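Long-range contact in putative acetyltransferase (Streptococcus mutans, PDB 4E2A), which probably transfers an acyl group, most likely acetyl from a coenzyme A thioester, as members of the GNAT acetyltransferase family do: residues Gln37-Leu51 with Leu89-Ser102. Numbering follows the deposited sequence.
Sequences QVEIRKVNQDELSLL and LDDKESETYFILMS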
# COMPACT_ATOMS: atom_id res chain seq x y z
N GLN B 37 -35.08 7.62 -15.46
CA GLN B 37 -35.19 7.88 -14.04
C GLN B 37 -33.81 8.08 -13.41
O GLN B 37 -33.68 8.30 -12.20
CB GLN B 37 -35.90 6.70 -13.36
CG GLN B 37 -37.38 6.57 -13.72
CD GLN B 37 -38.17 7.85 -13.44
OE1 GLN B 37 -37.60 8.87 -13.05
NE2 GLN B 37 -39.49 7.79 -13.63
N VAL B 38 -32.78 8.01 -14.25
CA VAL B 38 -31.41 7.99 -13.77
C VAL B 38 -30.69 9.31 -13.98
O VAL B 38 -30.77 9.92 -15.05
CB VAL B 38 -30.62 6.87 -14.46
CG1 VAL B 38 -29.16 6.90 -14.02
CG2 VAL B 38 -31.24 5.52 -14.12
N GLU B 39 -29.98 9.75 -12.94
CA GLU B 39 -29.19 10.98 -13.01
C GLU B 39 -27.79 10.74 -12.46
O GLU B 39 -27.60 9.96 -11.52
CB GLU B 39 -29.87 12.09 -12.21
CG GLU B 39 -29.14 13.42 -12.27
CD GLU B 39 -29.80 14.50 -11.42
OE1 GLU B 39 -30.81 14.19 -10.74
OE2 GLU B 39 -29.30 15.65 -11.44
N ILE B 40 -26.80 11.41 -13.04
CA ILE B 40 -25.44 11.36 -12.54
C ILE B 40 -24.99 12.79 -12.35
O ILE B 40 -25.05 13.59 -13.28
CB ILE B 40 -24.47 10.67 -13.54
CG1 ILE B 40 -24.88 9.21 -13.75
CG2 ILE B 40 -23.01 10.74 -13.02
CD1 ILE B 40 -24.08 8.51 -14.85
N ARG B 41 -24.52 13.11 -11.15
CA ARG B 41 -24.09 14.47 -10.84
C ARG B 41 -23.16 14.47 -9.63
O ARG B 41 -23.10 13.49 -8.87
CB ARG B 41 -25.31 15.38 -10.57
CG ARG B 41 -26.15 14.95 -9.36
CD ARG B 41 -27.02 16.08 -8.79
NE ARG B 41 -27.98 15.59 -7.80
CZ ARG B 41 -27.71 15.38 -6.52
NH1 ARG B 41 -26.50 15.63 -6.04
NH2 ARG B 41 -28.66 14.92 -5.70
N LYS B 42 -22.45 15.58 -9.44
CA LYS B 42 -21.54 15.72 -8.32
C LYS B 42 -22.31 15.66 -7.01
O LYS B 42 -23.47 16.05 -6.95
CB LYS B 42 -20.74 17.02 -8.42
CG LYS B 42 -19.93 17.11 -9.70
CD LYS B 42 -19.10 18.39 -9.78
CE LYS B 42 -18.58 18.60 -11.19
NZ LYS B 42 -17.91 19.92 -11.36
N VAL B 43 -21.66 15.14 -5.97
CA VAL B 43 -22.18 15.17 -4.62
C VAL B 43 -22.28 16.62 -4.16
O VAL B 43 -21.33 17.39 -4.30
CB VAL B 43 -21.26 14.39 -3.63
CG1 VAL B 43 -21.84 14.44 -2.21
CG2 VAL B 43 -21.10 12.94 -4.07
N ASN B 44 -23.44 16.97 -3.63
CA ASN B 44 -23.64 18.30 -3.08
C ASN B 44 -22.88 18.47 -1.76
O ASN B 44 -22.67 17.49 -1.03
CB ASN B 44 -25.14 18.53 -2.84
CG ASN B 44 -25.80 19.30 -3.97
OD1 ASN B 44 -25.89 20.53 -3.93
ND2 ASN B 44 -26.28 18.58 -4.99
N GLN B 45 -22.49 19.70 -1.45
CA GLN B 45 -21.89 20.01 -0.15
C GLN B 45 -22.75 19.50 1.00
O GLN B 45 -22.24 18.97 1.98
CB GLN B 45 -21.61 21.51 -0.00
CG GLN B 45 -20.31 22.00 -0.65
CD GLN B 45 -19.05 21.57 0.10
OE1 GLN B 45 -19.09 20.68 0.95
NE2 GLN B 45 -17.93 22.21 -0.20
N ASP B 46 -24.07 19.65 0.88
CA ASP B 46 -24.98 19.22 1.94
C ASP B 46 -25.34 17.73 1.92
O ASP B 46 -26.26 17.29 2.62
CB ASP B 46 -26.24 20.09 1.94
CG ASP B 46 -27.14 19.81 0.75
OD1 ASP B 46 -26.65 19.29 -0.27
OD2 ASP B 46 -28.36 20.11 0.84
N GLU B 47 -24.62 16.95 1.12
CA GLU B 47 -24.84 15.50 1.06
C GLU B 47 -23.67 14.70 1.65
O GLU B 47 -23.54 13.49 1.43
CB GLU B 47 -25.13 15.07 -0.39
CG GLU B 47 -26.32 15.80 -1.00
CD GLU B 47 -26.65 15.36 -2.43
OE1 GLU B 47 -25.81 15.56 -3.34
OE2 GLU B 47 -27.76 14.80 -2.63
N LEU B 48 -22.81 15.38 2.39
CA LEU B 48 -21.65 14.71 2.99
C LEU B 48 -22.05 13.47 3.81
O LEU B 48 -21.42 12.40 3.71
CB LEU B 48 -20.86 15.72 3.83
CG LEU B 48 -19.63 15.21 4.60
CD1 LEU B 48 -18.56 14.80 3.64
CD2 LEU B 48 -19.11 16.29 5.56
N SER B 49 -23.10 13.57 4.61
CA SER B 49 -23.50 12.45 5.45
C SER B 49 -24.08 11.33 4.62
O SER B 49 -23.86 10.20 4.87
CB SER B 49 -24.50 12.89 6.51
OG SER B 49 -23.95 13.88 7.34
N LEU B 50 -24.81 11.70 3.60
CA LEU B 50 -25.33 10.77 2.64
C LEU B 50 -24.19 9.98 1.98
O LEU B 50 -24.18 8.80 1.98
CB LEU B 50 -26.18 11.54 1.64
CG LEU B 50 -26.85 10.74 0.56
CD1 LEU B 50 -27.39 9.43 1.02
CD2 LEU B 50 -27.85 11.54 -0.19
N LEU B 51 -23.18 10.68 1.54
CA LEU B 51 -22.01 10.06 0.98
C LEU B 51 -21.34 9.07 1.93
O LEU B 51 -21.02 8.00 1.54
CB LEU B 51 -21.04 11.12 0.55
CG LEU B 51 -19.73 10.61 0.01
CD1 LEU B 51 -19.89 9.75 -1.17
CD2 LEU B 51 -18.71 11.68 -0.17
N LEU B 89 -14.21 16.14 -0.91
CA LEU B 89 -15.20 16.90 -1.62
C LEU B 89 -14.73 18.30 -1.97
O LEU B 89 -15.19 18.89 -2.90
CB LEU B 89 -16.48 17.00 -0.81
CG LEU B 89 -17.57 15.94 -0.91
CD1 LEU B 89 -18.78 16.28 -0.16
CD2 LEU B 89 -17.87 15.44 -2.28
N ASP B 90 -13.80 18.81 -1.18
CA ASP B 90 -13.28 20.14 -1.34
C ASP B 90 -12.05 20.13 -2.25
O ASP B 90 -11.65 21.13 -2.72
CB ASP B 90 -12.95 20.77 0.02
CG ASP B 90 -14.19 21.31 0.77
OD1 ASP B 90 -15.25 21.40 0.22
OD2 ASP B 90 -14.06 21.66 1.91
N ASP B 91 -11.49 18.97 -2.51
CA ASP B 91 -10.28 18.82 -3.31
C ASP B 91 -10.51 19.28 -4.77
O ASP B 91 -11.39 18.78 -5.46
CB ASP B 91 -9.84 17.35 -3.24
CG ASP B 91 -8.56 17.05 -4.00
OD1 ASP B 91 -8.20 17.84 -4.90
OD2 ASP B 91 -7.93 16.01 -3.71
N LYS B 92 -9.70 20.23 -5.23
CA LYS B 92 -9.87 20.78 -6.58
C LYS B 92 -9.44 19.83 -7.69
O LYS B 92 -9.82 20.00 -8.84
CB LYS B 92 -9.08 22.08 -6.71
CG LYS B 92 -9.19 23.01 -5.51
CD LYS B 92 -10.58 23.63 -5.40
CE LYS B 92 -10.78 24.76 -6.41
NZ LYS B 92 -11.93 25.63 -6.05
N GLU B 93 -8.62 18.83 -7.35
CA GLU B 93 -8.13 17.92 -8.37
C GLU B 93 -8.78 16.54 -8.27
O GLU B 93 -8.18 15.52 -8.61
CB GLU B 93 -6.60 17.81 -8.28
CG GLU B 93 -5.89 19.12 -8.68
CD GLU B 93 -4.38 18.98 -8.79
OE1 GLU B 93 -3.74 18.60 -7.78
OE2 GLU B 93 -3.84 19.25 -9.89
N SER B 94 -10.02 16.52 -7.77
CA SER B 94 -10.77 15.27 -7.67
C SER B 94 -12.26 15.54 -7.78
O SER B 94 -12.73 16.62 -7.41
CB SER B 94 -10.47 14.59 -6.32
OG SER B 94 -11.25 13.42 -6.14
N GLU B 95 -13.02 14.58 -8.29
CA GLU B 95 -14.46 14.74 -8.20
C GLU B 95 -15.14 13.49 -7.70
O GLU B 95 -14.70 12.37 -7.98
CB GLU B 95 -15.05 15.22 -9.52
CG GLU B 95 -14.75 16.70 -9.79
CD GLU B 95 -14.96 17.09 -11.23
OE1 GLU B 95 -15.19 16.19 -12.06
OE2 GLU B 95 -14.91 18.31 -11.54
N THR B 96 -16.18 13.68 -6.90
CA THR B 96 -17.01 12.57 -6.49
C THR B 96 -18.44 12.75 -7.01
O THR B 96 -19.06 13.82 -6.83
CB THR B 96 -17.02 12.39 -4.96
OG1 THR B 96 -15.68 12.21 -4.48
CG2 THR B 96 -17.86 11.18 -4.55
N TYR B 97 -18.97 11.68 -7.61
CA TYR B 97 -20.32 11.69 -8.20
C TYR B 97 -21.24 10.67 -7.55
O TYR B 97 -20.79 9.60 -7.11
CB TYR B 97 -20.25 11.38 -9.70
CG TYR B 97 -19.49 12.40 -10.52
CD1 TYR B 97 -20.15 13.47 -11.10
CD2 TYR B 97 -18.11 12.29 -10.71
CE1 TYR B 97 -19.48 14.41 -11.83
CE2 TYR B 97 -17.41 13.24 -11.44
CZ TYR B 97 -18.11 14.29 -12.01
OH TYR B 97 -17.47 15.25 -12.74
N PHE B 98 -22.54 10.99 -7.49
CA PHE B 98 -23.58 10.02 -7.23
C PHE B 98 -24.19 9.61 -8.56
O PHE B 98 -24.29 10.43 -9.50
CB PHE B 98 -24.73 10.61 -6.39
CG PHE B 98 -24.45 10.73 -4.91
CD1 PHE B 98 -23.69 9.80 -4.24
CD2 PHE B 98 -24.97 11.79 -4.18
CE1 PHE B 98 -23.44 9.91 -2.87
CE2 PHE B 98 -24.72 11.92 -2.81
CZ PHE B 98 -23.95 10.98 -2.16
N ILE B 99 -24.62 8.36 -8.65
CA ILE B 99 -25.60 8.01 -9.66
C ILE B 99 -26.89 7.76 -8.90
O ILE B 99 -26.91 7.06 -7.88
CB ILE B 99 -25.22 6.80 -10.54
CG1 ILE B 99 -26.31 6.56 -11.60
CG2 ILE B 99 -25.00 5.56 -9.71
CD1 ILE B 99 -25.86 5.65 -12.73
N LEU B 100 -27.95 8.34 -9.39
CA LEU B 100 -29.21 8.37 -8.70
C LEU B 100 -30.31 7.69 -9.49
O LEU B 100 -30.36 7.77 -10.67
CB LEU B 100 -29.62 9.79 -8.39
CG LEU B 100 -28.77 10.56 -7.42
CD1 LEU B 100 -28.01 11.68 -8.02
CD2 LEU B 100 -29.60 11.00 -6.32
N MET B 101 -31.19 7.03 -8.78
CA MET B 101 -32.34 6.39 -9.36
C MET B 101 -33.61 6.92 -8.70
O MET B 101 -33.82 6.77 -7.52
CB MET B 101 -32.22 4.88 -9.24
CG MET B 101 -33.48 4.18 -9.52
SD MET B 101 -33.48 3.68 -11.17
CE MET B 101 -33.11 2.03 -10.89
N SER B 102 -34.40 7.61 -9.48
CA SER B 102 -35.56 8.27 -8.97
C SER B 102 -35.24 9.15 -7.75
O SER B 102 -35.98 9.19 -6.83
CB SER B 102 -36.65 7.26 -8.64
OG SER B 102 -37.16 6.62 -9.79
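E47 OE1, lying against the edge of the F98 ring 3.8 Å from CE2, is gripped by two good donors. R41 NH1 reaches E47 OE1 at 2.8 Å on the syn side, while the backbone N of N44 takes the anti lone pair. R41 NH2 meets E47 OE2, so the arginine holds the carboxylate end-on, a two-pronged grip that suits its planar guanidinium; the charge pairing probably favours the ionised glutamate. CG of R41 lies between its backbone N and carbonyl carbon (chi1 62°), and from there the extended chain crosses L100, whose CD1 lies over one guanidinium face, offset toward its rim. The flat F98 ring packs against the first turn of helix 48-63, with the backbone N of L51 at its edge; its broad face suits CG2 of V43, a CH-pi contact 3.8 Å from the centroid. V43 also packs CB against CD2 of L89, at 3.8 Å, and sets CG2 beside CG2 of T96.

Paired amides join strands 38-42 and 94-101 in antiparallel register, E39 with L100 and R41 with F98; beyond them V43 N donates to T96 O at 3.0 Å. CG1 of I40 packs 3.7 Å from CG1 of I99, branched aliphatic chains suited to this helix-covered face. Long K42 runs beside the Y97 ring, CG 3.5 Å from CE1, and ends in a weak salt bridge to E95. The Q45 amide can play both roles: NE2 donates to D90 OD1 at 2.8 Å while OE1 accepts from K86.

This is the N-terminal edge of the GNAT fold. Strand 38-42 is one of the two outermost strands of this chain's sheet, strand 94-101 leads on to strand 104-113, helix 142-157 covers V38 and I40, and L48 and L51 pack on helix 82-90.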